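Local coordinates for uncharacterized protein conserved in bacteria (PDB 4FZ4) that probably binds glycosaminoglycans on host cells as a surface antigen of Streptococcus suis and so helps the bacterium attach, at residues Lys5-Gln10 with Ala56-Ala61; Trp42-Leu46 with Phe76-Ile80; Tyr85-Val89 with Ala134-Met138. All coordinates share one frame; numbering follows the deposited sequence.

Contact 1. Residues Lys5-Gln10 with Ala56-Ala61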
ATOM      1  N   LYS A   5       3.676 -23.903  11.080  1.00 85.30           N
ATOM      2  CA  LYS A   5       3.330 -23.454   9.736  1.00 84.79           C
ATOM      3  C   LYS A   5       2.056 -22.608   9.715  1.00 77.88           C
ATOM      4  O   LYS A   5       2.036 -21.525   9.130  1.00 82.40           O
ATOM      5  CB  LYS A   5       3.159 -24.674   8.820  1.00 94.37           C
ATOM      6  CG  LYS A   5       2.602 -24.377   7.433  1.00100.00           C
ATOM      7  CD  LYS A   5       2.281 -25.674   6.693  1.00102.57           C
ATOM      8  CE  LYS A   5       1.614 -25.419   5.348  1.00 98.64           C
ATOM      9  NZ  LYS A   5       1.259 -26.687   4.647  1.00 96.12           N
ATOM     10  N   VAL A   6       0.997 -23.105  10.353  1.00 64.36           N
ATOM     11  CA  VAL A   6      -0.281 -22.396  10.385  1.00 50.27           C
ATOM     12  C   VAL A   6      -0.250 -21.120  11.225  1.00 63.23           C
ATOM     13  O   VAL A   6      -0.889 -20.126  10.877  1.00 65.57           O
ATOM     14  CB  VAL A   6      -1.418 -23.297  10.921  1.00 59.29           C
ATOM     15  CG1 VAL A   6      -1.627 -24.490   9.993  1.00 53.86           C
ATOM     16  CG2 VAL A   6      -1.096 -23.758  12.333  1.00 61.51           C
ATOM     17  N   GLU A   7       0.477 -21.148  12.337  1.00 66.68           N
ATOM     18  CA  GLU A   7       0.569 -19.973  13.189  1.00 69.02           C
ATOM     19  C   GLU A   7       1.349 -18.904  12.453  1.00 71.60           C
ATOM     20  O   GLU A   7       1.096 -17.709  12.611  1.00 73.51           O
ATOM     21  CB  GLU A   7       1.253 -20.318  14.507  1.00 73.79           C
ATOM     22  CG  GLU A   7       0.281 -20.803  15.565  1.00 88.67           C
ATOM     23  CD  GLU A   7      -0.825 -19.795  15.833  1.00100.84           C
ATOM     24  OE1 GLU A   7      -0.501 -18.629  16.144  1.00109.03           O
ATOM     25  OE2 GLU A   7      -2.017 -20.166  15.732  1.00100.95           O
ATOM     26  N   GLU A   8       2.297 -19.355  11.643  1.00 70.69           N
ATOM     27  CA  GLU A   8       3.114 -18.461  10.842  1.00 68.01           C
ATOM     28  C   GLU A   8       2.136 -17.587  10.057  1.00 63.48           C
ATOM     29  O   GLU A   8       2.381 -16.405   9.812  1.00 61.72           O
ATOM     30  CB  GLU A   8       3.968 -19.288   9.883  1.00 72.70           C
ATOM     31  CG  GLU A   8       5.059 -18.522   9.171  1.00 81.64           C
ATOM     32  CD  GLU A   8       5.750 -19.367   8.113  1.00 85.04           C
ATOM     33  OE1 GLU A   8       6.865 -18.992   7.684  1.00 81.34           O
ATOM     34  OE2 GLU A   8       5.171 -20.402   7.708  1.00 85.55           O
ATOM     35  N   VAL A   9       1.012 -18.190   9.684  1.00 64.05           N
ATOM     36  CA  VAL A   9      -0.035 -17.513   8.930  1.00 72.12           C
ATOM     37  C   VAL A   9      -0.899 -16.600   9.799  1.00 71.84           C
ATOM     38  O   VAL A   9      -1.057 -15.417   9.492  1.00 77.93           O
ATOM     39  CB  VAL A   9      -0.948 -18.537   8.231  1.00 75.03           C
ATOM     40  CG1 VAL A   9      -2.052 -17.827   7.470  1.00 77.27           C
ATOM     41  CG2 VAL A   9      -0.125 -19.388   7.291  1.00 75.71           C
ATOM     42  N   GLN A  10      -1.464 -17.153  10.872  1.00 63.32           N
ATOM     43  CA  GLN A  10      -2.306 -16.375  11.775  1.00 59.71           C
ATOM     44  C   GLN A  10      -1.605 -15.066  12.132  1.00 51.74           C
ATOM     45  O   GLN A  10      -2.244 -14.027  12.278  1.00 56.36           O
ATOM     46  CB  GLN A  10      -2.606 -17.164  13.059  1.00 67.66           C
ATOM     47  CG  GLN A  10      -3.559 -18.360  12.907  1.00 64.94           C
ATOM     48  CD  GLN A  10      -4.971 -17.960  12.501  1.00 69.47           C
ATOM     49  OE1 GLN A  10      -5.493 -16.936  12.953  1.00 75.30           O
ATOM     50  NE2 GLN A  10      -5.606 -18.780  11.657  1.00 52.39           N
ATOM     51  N   ALA A  56      -7.588 -17.520   5.703  1.00 58.75           N
ATOM     52  CA  ALA A  56      -6.349 -17.952   6.347  1.00 52.19           C
ATOM     53  C   ALA A  56      -6.584 -18.289   7.816  1.00 52.30           C
ATOM     54  O   ALA A  56      -5.706 -18.837   8.488  1.00 50.52           O
ATOM     55  CB  ALA A  56      -5.280 -16.867   6.214  1.00 40.98           C
ATOM     56  N   SER A  57      -7.770 -17.948   8.309  1.00 57.90           N
ATOM     57  CA  SER A  57      -8.144 -18.225   9.692  1.00 65.34           C
ATOM     58  C   SER A  57      -8.831 -19.590   9.738  1.00 79.25           C
ATOM     59  O   SER A  57      -8.480 -20.445  10.555  1.00 86.40           O
ATOM     60  CB  SER A  57      -9.088 -17.134  10.208  1.00 55.42           C
ATOM     61  OG  SER A  57      -8.446 -15.869  10.202  1.00 49.85           O
ATOM     62  N   LYS A  58      -9.805 -19.787   8.850  1.00 76.34           N
ATOM     63  CA  LYS A  58     -10.530 -21.051   8.766  1.00 72.08           C
ATOM     64  C   LYS A  58      -9.783 -21.991   7.822  1.00 77.34           C
ATOM     65  O   LYS A  58     -10.345 -22.970   7.330  1.00 77.56           O
ATOM     66  CB  LYS A  58     -11.952 -20.834   8.230  1.00 61.40           C
ATOM     67  CG  LYS A  58     -12.009 -20.475   6.755  1.00 53.21           C
ATOM     68  CD  LYS A  58     -13.327 -20.892   6.110  1.00 58.07           C
ATOM     69  CE  LYS A  58     -13.321 -20.558   4.623  1.00 60.68           C
ATOM     70  NZ  LYS A  58     -14.513 -21.044   3.881  1.00 58.67           N
ATOM     71  N   MET A  59      -8.517 -21.676   7.565  1.00 81.68           N
ATOM     72  CA  MET A  59      -7.682 -22.481   6.678  1.00 84.94           C
ATOM     73  C   MET A  59      -6.793 -23.392   7.514  1.00 78.48           C
ATOM     74  O   MET A  59      -6.228 -22.961   8.521  1.00 79.69           O
ATOM     75  CB  MET A  59      -6.814 -21.568   5.799  1.00 87.20           C
ATOM     76  CG  MET A  59      -5.851 -22.288   4.865  1.00 87.03           C
ATOM     77  SD  MET A  59      -4.859 -21.156   3.839  1.00 53.59           S
ATOM     78  CE  MET A  59      -3.507 -20.799   4.969  1.00 54.82           C
ATOM     79  N   LYS A  60      -6.676 -24.648   7.092  1.00 71.38           N
ATOM     80  CA  LYS A  60      -5.849 -25.625   7.794  1.00 74.27           C
ATOM     81  C   LYS A  60      -4.569 -25.986   7.042  1.00 77.30           C
ATOM     82  O   LYS A  60      -4.521 -25.956   5.811  1.00 76.96           O
ATOM     83  CB  LYS A  60      -6.668 -26.884   8.079  1.00 76.96           C
ATOM     84  CG  LYS A  60      -7.566 -27.304   6.930  1.00 78.76           C
ATOM     85  CD  LYS A  60      -8.618 -28.296   7.399  1.00 77.32           C
ATOM     86  CE  LYS A  60      -9.494 -27.690   8.488  1.00 74.35           C
ATOM     87  NZ  LYS A  60     -10.180 -26.444   8.029  1.00 66.04           N
ATOM     88  N   ALA A  61      -3.541 -26.331   7.811  1.00 70.29           N
ATOM     89  CA  ALA A  61      -2.219 -26.693   7.301  1.00 59.39           C
ATOM     90  C   ALA A  61      -2.145 -27.488   5.997  1.00 69.30           C
ATOM     91  O   ALA A  61      -1.207 -27.311   5.218  1.00 78.27           O
ATOM     92  CB  ALA A  61      -1.453 -27.441   8.384  1.00 57.70           C
TER
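Lys-5 and Ala-61 make the polar link of this contact. Lys-5 NZ donates to the backbone oxygen Ala-61 O at 2.6 Å. The ammonium group lies in the carbonyl plane, and the C=O...N angle is 153°. The lysine reaches that far because CG stands anti to the backbone N (chi1 172°) and the rest of the chain is fully extended. The bond ties a long side chain of the helix to the backbone of the loop. The ammonium group also meets the ring of Phe-66 in a cation-pi contact.

The apolar contacts come from the two valines, one helical turn apart. Val-6 turns its CG1 methyl onto the CB methyl of Ala-61, with 3.4 Å between the two carbons. Val-9 also uses CG1, but from a different rotamer. Its CG1 meets Ala-56 CB at 3.6 Å, methyl against methyl, and Met-59 CE lies 4.1 Å from the same CG1. Met-59 bends at its last torsion, which brings the terminal methyl back toward the helix.

Gln-10 adds a looser polar approach. Its chain is bent at chi2 (-65°), and the amide lies against the backbone of Ala-56 and Ser-57. Gln-10 NE2 is 3.2 Å from Ala-56 O, but the angle is too poor for a hydrogen bond. The same nitrogen is 3.3 Å from Ser-57 CA, a packing contact. Ser-57 OG is held instead by the backbone oxygen of Met-53.

The contact joins helix 3-23, near its start, to the loop that leads from helix 36-55 to helix 66-95. Helix 66-95 closes the inner side: Val-9 and Met-59 touch Phe-66, Met-59 also touches Val-69, and Ala-56 packs on Leu-73.

Contact 2. Residues Trp42-Leu46 with Phe76-Ile80. With NO3 (nitrate ion), chain D.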
ATOM      1  N   TRP A  42      -7.674   0.108  -4.783  1.00 30.06           N
ATOM      2  CA  TRP A  42      -7.538  -0.219  -3.372  1.00 39.39           C
ATOM      3  C   TRP A  42      -8.789  -0.948  -2.869  1.00 36.08           C
ATOM      4  O   TRP A  42      -8.698  -1.910  -2.105  1.00 40.33           O
ATOM      5  CB  TRP A  42      -7.318   1.056  -2.550  1.00 44.91           C
ATOM      6  CG  TRP A  42      -7.421   0.804  -1.080  1.00 38.59           C
ATOM      7  CD1 TRP A  42      -8.269   1.416  -0.201  1.00 27.33           C
ATOM      8  CD2 TRP A  42      -6.693  -0.172  -0.326  1.00 30.96           C
ATOM      9  NE1 TRP A  42      -8.116   0.877   1.053  1.00 30.72           N
ATOM     10  CE2 TRP A  42      -7.156  -0.101   1.005  1.00 24.14           C
ATOM     11  CE3 TRP A  42      -5.695  -1.101  -0.647  1.00 27.98           C
ATOM     12  CZ2 TRP A  42      -6.658  -0.925   2.022  1.00 21.47           C
ATOM     13  CZ3 TRP A  42      -5.194  -1.922   0.363  1.00 17.66           C
ATOM     14  CH2 TRP A  42      -5.681  -1.828   1.685  1.00 22.97           C
ATOM     15  N   GLU A  43      -9.955  -0.477  -3.305  1.00 36.70           N
ATOM     16  CA  GLU A  43     -11.237  -1.067  -2.914  1.00 38.34           C
ATOM     17  C   GLU A  43     -11.235  -2.561  -3.196  1.00 43.43           C
ATOM     18  O   GLU A  43     -11.738  -3.355  -2.403  1.00 58.49           O
ATOM     19  CB  GLU A  43     -12.375  -0.418  -3.704  1.00 35.89           C
ATOM     20  CG  GLU A  43     -13.540   0.052  -2.875  1.00 44.01           C
ATOM     21  CD  GLU A  43     -13.562   1.557  -2.717  1.00 55.58           C
ATOM     22  OE1 GLU A  43     -12.637   2.098  -2.076  1.00 65.66           O
ATOM     23  OE2 GLU A  43     -14.499   2.199  -3.246  1.00 55.88           O
ATOM     24  N   GLU A  44     -10.666  -2.926  -4.341  1.00 35.41           N
ATOM     25  CA  GLU A  44     -10.591  -4.317  -4.767  1.00 40.63           C
ATOM     26  C   GLU A  44      -9.589  -5.107  -3.953  1.00 32.08           C
ATOM     27  O   GLU A  44      -9.875  -6.230  -3.528  1.00 39.58           O
ATOM     28  CB  GLU A  44     -10.221  -4.395  -6.249  1.00 48.63           C
ATOM     29  CG  GLU A  44     -11.222  -3.709  -7.146  1.00 58.23           C
ATOM     30  CD  GLU A  44     -12.618  -4.286  -6.995  1.00 63.90           C
ATOM     31  OE1 GLU A  44     -12.839  -5.428  -7.449  1.00 62.73           O
ATOM     32  OE2 GLU A  44     -13.488  -3.599  -6.414  1.00 68.51           O
ATOM     33  N   PHE A  45      -8.405  -4.536  -3.753  1.00 23.57           N
ATOM     34  CA  PHE A  45      -7.384  -5.223  -2.969  1.00 27.55           C
ATOM     35  C   PHE A  45      -7.923  -5.418  -1.544  1.00 31.25           C
ATOM     36  O   PHE A  45      -7.655  -6.441  -0.901  1.00 33.73           O
ATOM     37  CB  PHE A  45      -6.076  -4.411  -2.924  1.00 29.41           C
ATOM     38  CG  PHE A  45      -5.378  -4.271  -4.266  1.00 22.43           C
ATOM     39  CD1 PHE A  45      -5.272  -5.349  -5.137  1.00 20.71           C
ATOM     40  CD2 PHE A  45      -4.787  -3.071  -4.632  1.00 22.15           C
ATOM     41  CE1 PHE A  45      -4.585  -5.229  -6.361  1.00 22.83           C
ATOM     42  CE2 PHE A  45      -4.097  -2.944  -5.851  1.00 20.76           C
ATOM     43  CZ  PHE A  45      -4.001  -4.025  -6.709  1.00 20.53           C
ATOM     44  N   LEU A  46      -8.694  -4.442  -1.059  1.00 29.12           N
ATOM     45  CA  LEU A  46      -9.267  -4.525   0.294  1.00 35.98           C
ATOM     46  C   LEU A  46     -10.242  -5.687   0.378  1.00 44.10           C
ATOM     47  O   LEU A  46     -10.125  -6.561   1.246  1.00 45.27           O
ATOM     48  CB  LEU A  46      -9.991  -3.232   0.654  1.00 31.85           C
ATOM     49  CG  LEU A  46     -10.713  -3.172   2.004  1.00 38.84           C
ATOM     50  CD1 LEU A  46      -9.827  -3.662   3.133  1.00 20.18           C
ATOM     51  CD2 LEU A  46     -11.121  -1.743   2.255  1.00 20.99           C
ATOM     52  N   PHE A  76      -0.844  -8.301  -0.352  1.00 33.88           N
ATOM     53  CA  PHE A  76      -1.754  -7.364   0.299  1.00 28.13           C
ATOM     54  C   PHE A  76      -0.985  -6.326   1.111  1.00 28.11           C
ATOM     55  O   PHE A  76      -1.273  -5.123   1.056  1.00 31.85           O
ATOM     56  CB  PHE A  76      -2.730  -8.132   1.196  1.00 31.04           C
ATOM     57  CG  PHE A  76      -3.861  -7.294   1.718  1.00 28.50           C
ATOM     58  CD1 PHE A  76      -4.380  -6.250   0.958  1.00 25.27           C
ATOM     59  CD2 PHE A  76      -4.403  -7.538   2.977  1.00 23.83           C
ATOM     60  CE1 PHE A  76      -5.415  -5.455   1.446  1.00 24.27           C
ATOM     61  CE2 PHE A  76      -5.436  -6.754   3.478  1.00 31.34           C
ATOM     62  CZ  PHE A  76      -5.942  -5.709   2.712  1.00 22.24           C
ATOM     63  N   LYS A  77       0.001  -6.799   1.858  1.00 32.82           N
ATOM     64  CA  LYS A  77       0.821  -5.927   2.675  1.00 22.85           C
ATOM     65  C   LYS A  77       1.408  -4.791   1.824  1.00 22.37           C
ATOM     66  O   LYS A  77       1.361  -3.624   2.210  1.00 29.41           O
ATOM     67  CB  LYS A  77       1.926  -6.757   3.319  1.00 29.53           C
ATOM     68  CG  LYS A  77       3.048  -5.963   3.941  1.00 46.36           C
ATOM     69  CD  LYS A  77       4.171  -6.888   4.380  1.00 57.60           C
ATOM     70  CE  LYS A  77       5.369  -6.083   4.846  1.00 69.26           C
ATOM     71  NZ  LYS A  77       6.531  -6.949   5.173  1.00 73.56           N
ATOM     72  N   TYR A  78       1.941  -5.135   0.655  1.00 29.02           N
ATOM     73  CA  TYR A  78       2.510  -4.132  -0.237  1.00 26.55           C
ATOM     74  C   TYR A  78       1.439  -3.242  -0.857  1.00 29.83           C
ATOM     75  O   TYR A  78       1.700  -2.078  -1.171  1.00 27.50           O
ATOM     76  CB  TYR A  78       3.363  -4.816  -1.308  1.00 27.44           C
ATOM     77  CG  TYR A  78       4.605  -5.429  -0.701  1.00 27.51           C
ATOM     78  CD1 TYR A  78       5.646  -4.624  -0.249  1.00 31.39           C
ATOM     79  CD2 TYR A  78       4.692  -6.807  -0.469  1.00 32.01           C
ATOM     80  CE1 TYR A  78       6.742  -5.166   0.426  1.00 27.07           C
ATOM     81  CE2 TYR A  78       5.784  -7.365   0.209  1.00 31.59           C
ATOM     82  CZ  TYR A  78       6.806  -6.533   0.653  1.00 35.91           C
ATOM     83  OH  TYR A  78       7.895  -7.063   1.309  1.00 47.03           O
ATOM     84  N   GLN A  79       0.232  -3.778  -1.014  1.00 23.53           N
ATOM     85  CA  GLN A  79      -0.872  -2.998  -1.567  1.00 22.45           C
ATOM     86  C   GLN A  79      -1.308  -2.001  -0.506  1.00 23.36           C
ATOM     87  O   GLN A  79      -1.732  -0.884  -0.817  1.00 34.45           O
ATOM     88  CB  GLN A  79      -2.040  -3.911  -1.948  1.00 20.15           C
ATOM     89  CG  GLN A  79      -1.681  -4.880  -3.051  1.00 24.66           C
ATOM     90  CD  GLN A  79      -2.625  -6.054  -3.162  1.00 27.48           C
ATOM     91  OE1 GLN A  79      -2.452  -6.908  -4.037  1.00 27.83           O
ATOM     92  NE2 GLN A  79      -3.623  -6.118  -2.279  1.00 22.99           N
ATOM     93  N   ILE A  80      -1.202  -2.407   0.754  1.00 28.25           N
ATOM     94  CA  ILE A  80      -1.559  -1.519   1.860  1.00 23.85           C
ATOM     95  C   ILE A  80      -0.587  -0.339   1.888  1.00 26.86           C
ATOM     96  O   ILE A  80      -0.991   0.812   2.080  1.00 34.70           O
ATOM     97  CB  ILE A  80      -1.483  -2.248   3.212  1.00 29.26           C
ATOM     98  CG1 ILE A  80      -2.646  -3.244   3.322  1.00 26.58           C
ATOM     99  CG2 ILE A  80      -1.508  -1.228   4.362  1.00 14.97           C
ATOM    100  CD1 ILE A  80      -2.522  -4.203   4.494  1.00 21.95           C
TER
HETATM  101  N   NO3 D 303      -4.994  -9.019  -1.947  1.00 66.93           N
HETATM  102  O1  NO3 D 303      -5.681  -7.774  -1.936  1.00 60.79           O
HETATM  103  O2  NO3 D 303      -5.105  -9.907  -0.842  1.00 45.24           O
HETATM  104  O3  NO3 D 303      -4.207  -9.382  -3.076  1.00 80.00           O
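Phe-45 and Gln-79 stack flat group on flat group. The amide of Gln-79 lies over one face of the Phe-45 ring, with the planes 23° apart. Gln-79 CD sits 3.3 Å above the ring plane, offset toward the rim. Gln-79 CG makes a CH-pi contact, 3.9 Å from the ring centroid. The glutamine chain is extended beyond CG, which carries the amide across the phenyl face.

Trp-42 and Phe-76 meet differently. Their planes are nearly parallel, 12° apart, but displaced from each other, and the rings meet rim to rim with neither over the other's face. Trp-42 CH2 is 3.6 Å from Phe-76 CE1. The same indole carbon meets Ile-80 CG1 at 3.7 Å. Ile-80 CD1 lies over the centre of one face of the Phe-76 ring.

A nitrate ion, probably from the crystallisation liquor, lies beside the stack. Gln-79 NE2 donates to nitrate O1 at 2.7 Å in a fairly straight bond. In this crystal the bond probably helps hold the amide at this rotation.

The two segments run roughly antiparallel, at 146°, with axes 10.4 Å apart. The contact is side-chain packing between consecutive helices of an all-helical bundle, with Leu-16 and Leu-20 of helix 3-23 against Phe-76.

Contact 3. Residues Tyr85-Val89 with Ala134-Met138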
ATOM      1  N   TYR A  85       1.033   5.302   1.084  1.00 18.59           N
ATOM      2  CA  TYR A  85       1.853   6.319   0.438  1.00 24.76           C
ATOM      3  C   TYR A  85       0.986   7.328  -0.299  1.00 26.68           C
ATOM      4  O   TYR A  85       1.178   8.536  -0.168  1.00 32.67           O
ATOM      5  CB  TYR A  85       2.806   5.680  -0.574  1.00 28.81           C
ATOM      6  CG  TYR A  85       3.915   4.866   0.043  1.00 30.67           C
ATOM      7  CD1 TYR A  85       4.204   4.970   1.409  1.00 29.52           C
ATOM      8  CD2 TYR A  85       4.725   4.040  -0.747  1.00 20.67           C
ATOM      9  CE1 TYR A  85       5.262   4.289   1.972  1.00 23.90           C
ATOM     10  CE2 TYR A  85       5.800   3.351  -0.185  1.00 30.37           C
ATOM     11  CZ  TYR A  85       6.061   3.487   1.178  1.00 32.31           C
ATOM     12  OH  TYR A  85       7.152   2.864   1.744  1.00 37.43           O
ATOM     13  N   ILE A  86       0.028   6.837  -1.076  1.00 25.99           N
ATOM     14  CA  ILE A  86      -0.820   7.741  -1.831  1.00 23.95           C
ATOM     15  C   ILE A  86      -1.698   8.625  -0.937  1.00 33.27           C
ATOM     16  O   ILE A  86      -1.885   9.811  -1.233  1.00 34.57           O
ATOM     17  CB  ILE A  86      -1.665   6.971  -2.872  1.00 24.88           C
ATOM     18  CG1 ILE A  86      -0.720   6.334  -3.900  1.00 19.25           C
ATOM     19  CG2 ILE A  86      -2.600   7.934  -3.621  1.00 22.08           C
ATOM     20  CD1 ILE A  86      -1.428   5.527  -4.971  1.00 27.95           C
ATOM     21  N   ARG A  87      -2.225   8.068   0.153  1.00 28.35           N
ATOM     22  CA  ARG A  87      -3.025   8.876   1.060  1.00 23.01           C
ATOM     23  C   ARG A  87      -2.165   9.999   1.611  1.00 27.01           C
ATOM     24  O   ARG A  87      -2.649  11.111   1.795  1.00 37.39           O
ATOM     25  CB  ARG A  87      -3.574   8.050   2.228  1.00 27.68           C
ATOM     26  CG  ARG A  87      -4.861   7.301   1.894  1.00 32.48           C
ATOM     27  CD  ARG A  87      -5.491   6.670   3.125  1.00 29.58           C
ATOM     28  NE  ARG A  87      -6.314   5.525   2.752  1.00 35.65           N
ATOM     29  CZ  ARG A  87      -7.054   4.818   3.598  1.00 38.01           C
ATOM     30  NH1 ARG A  87      -7.087   5.138   4.886  1.00 34.96           N
ATOM     31  NH2 ARG A  87      -7.745   3.774   3.157  1.00 37.74           N
ATOM     32  N   GLN A  88      -0.887   9.713   1.866  1.00 26.06           N
ATOM     33  CA  GLN A  88       0.026  10.727   2.405  1.00 27.87           C
ATOM     34  C   GLN A  88       0.324  11.841   1.405  1.00 26.47           C
ATOM     35  O   GLN A  88       0.261  13.015   1.745  1.00 36.91           O
ATOM     36  CB  GLN A  88       1.339  10.082   2.865  1.00 25.53           C
ATOM     37  CG  GLN A  88       1.213   9.219   4.139  1.00 15.58           C
ATOM     38  CD  GLN A  88       2.527   8.516   4.481  1.00 20.78           C
ATOM     39  OE1 GLN A  88       3.541   9.162   4.744  1.00 33.55           O
ATOM     40  NE2 GLN A  88       2.514   7.189   4.463  1.00 23.87           N
ATOM     41  N   VAL A  89       0.642  11.475   0.168  1.00 32.19           N
ATOM     42  CA  VAL A  89       0.935  12.468  -0.860  1.00 27.57           C
ATOM     43  C   VAL A  89      -0.300  13.327  -1.129  1.00 28.57           C
ATOM     44  O   VAL A  89      -0.197  14.542  -1.281  1.00 35.29           O
ATOM     45  CB  VAL A  89       1.363  11.800  -2.165  1.00 34.98           C
ATOM     46  CG1 VAL A  89       1.668  12.858  -3.212  1.00 39.71           C
ATOM     47  CG2 VAL A  89       2.571  10.922  -1.913  1.00 23.49           C
ATOM     48  N   ALA A 134       8.797   3.019  -5.300  1.00 29.08           N
ATOM     49  CA  ALA A 134       7.813   3.741  -4.503  1.00 24.15           C
ATOM     50  C   ALA A 134       8.362   4.324  -3.186  1.00 30.44           C
ATOM     51  O   ALA A 134       8.136   5.501  -2.888  1.00 28.50           O
ATOM     52  CB  ALA A 134       6.621   2.840  -4.218  1.00 29.00           C
ATOM     53  N   SER A 135       9.080   3.519  -2.404  1.00 25.69           N
ATOM     54  CA  SER A 135       9.608   4.006  -1.132  1.00 32.25           C
ATOM     55  C   SER A 135      10.639   5.101  -1.316  1.00 30.38           C
ATOM     56  O   SER A 135      10.701   6.043  -0.520  1.00 37.84           O
ATOM     57  CB  SER A 135      10.209   2.860  -0.316  1.00 30.71           C
ATOM     58  OG  SER A 135       9.191   1.950   0.057  1.00 31.85           O
ATOM     59  N   GLU A 136      11.445   4.975  -2.366  1.00 24.79           N
ATOM     60  CA  GLU A 136      12.460   5.973  -2.667  1.00 25.03           C
ATOM     61  C   GLU A 136      11.786   7.322  -2.897  1.00 32.36           C
ATOM     62  O   GLU A 136      12.129   8.313  -2.265  1.00 43.04           O
ATOM     63  CB  GLU A 136      13.231   5.592  -3.936  1.00 44.97           C
ATOM     64  CG  GLU A 136      13.848   4.202  -3.932  1.00 62.09           C
ATOM     65  CD  GLU A 136      15.186   4.151  -3.238  1.00 74.39           C
ATOM     66  OE1 GLU A 136      15.358   4.871  -2.234  1.00 74.37           O
ATOM     67  OE2 GLU A 136      16.059   3.379  -3.692  1.00 85.49           O
ATOM     68  N   ALA A 137      10.818   7.345  -3.809  1.00 29.54           N
ATOM     69  CA  ALA A 137      10.111   8.576  -4.149  1.00 22.50           C
ATOM     70  C   ALA A 137       9.388   9.161  -2.942  1.00 25.49           C
ATOM     71  O   ALA A 137       9.276  10.380  -2.804  1.00 31.06           O
ATOM     72  CB  ALA A 137       9.129   8.310  -5.281  1.00 28.38           C
ATOM     73  N   MET A 138       8.899   8.289  -2.071  1.00 20.48           N
ATOM     74  CA  MET A 138       8.202   8.729  -0.877  1.00 22.50           C
ATOM     75  C   MET A 138       9.205   9.459   0.021  1.00 30.74           C
ATOM     76  O   MET A 138       8.894  10.493   0.620  1.00 32.97           O
ATOM     77  CB  MET A 138       7.627   7.521  -0.146  1.00 31.40           C
ATOM     78  CG  MET A 138       6.440   7.845   0.724  1.00 41.48           C
ATOM     79  SD  MET A 138       5.119   8.609  -0.232  1.00 38.35           S
ATOM     80  CE  MET A 138       4.364   9.566   1.030  1.00 32.32           C
TER
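Side-chain packing between two nearly parallel helices of an all-helical fold brings Tyr-85 against Met-138, a Met-aromatic contact. The short axes lie 11.4 Å apart and differ by 22° in direction.

Met-138 CG lies over one face of the Tyr-85 ring, offset toward the rim. It makes a CH-pi contact at 4.0 Å from the centroid. The sulfur approaches more obliquely, with SD 4.5 Å from the same centroid. Met-138 bends at chi2 (57°), and the terminal methyl runs past the base of the tyrosine to the helix backbone, between Gln-88 and Val-89. There Met-138 CE is 3.6 Å from Gln-88 CB and 3.7 Å from Val-89 CG2. Ala-134 CB touches the ring at Tyr-85 CD2, at 4.1 Å.

The phenol end is polar. Tyr-85 OH donates to Ser-135 OG at 2.8 Å, and the serine oxygen sits at the ring edge, near its plane. Ser-135 OG is also bonded to the backbone oxygen of Val-130, five residues earlier.

The chemistry is split along the tyrosine. The CG methylene packs on the ring face and the sulfur comes in obliquely. The bond to Ser-135 gives the phenol of this buried tyrosine a partner and fixes the ring's far end against helix 123-152.

Overall arrangement
From the N terminus, helix 3-23 supplies the first side of contact 1. The chain then runs through helix 36-55, and the following loop closes that contact. Contact 2 opens on helix 36-55, before contact 1 has closed, and closes on helix 66-95. Contacts 1 and 2 therefore cross along the chain, though their nearest atoms are about 10 Å apart. Contact 3 opens later on helix 66-95 and closes on helix 123-152, in series with both. Helix 66-95 is shared by contacts 2 and 3, which touch through Trp-42 and Arg-87. Contacts 1 and 3 lie on opposite sides of the chain's centre, their own centres about 31 Å apart.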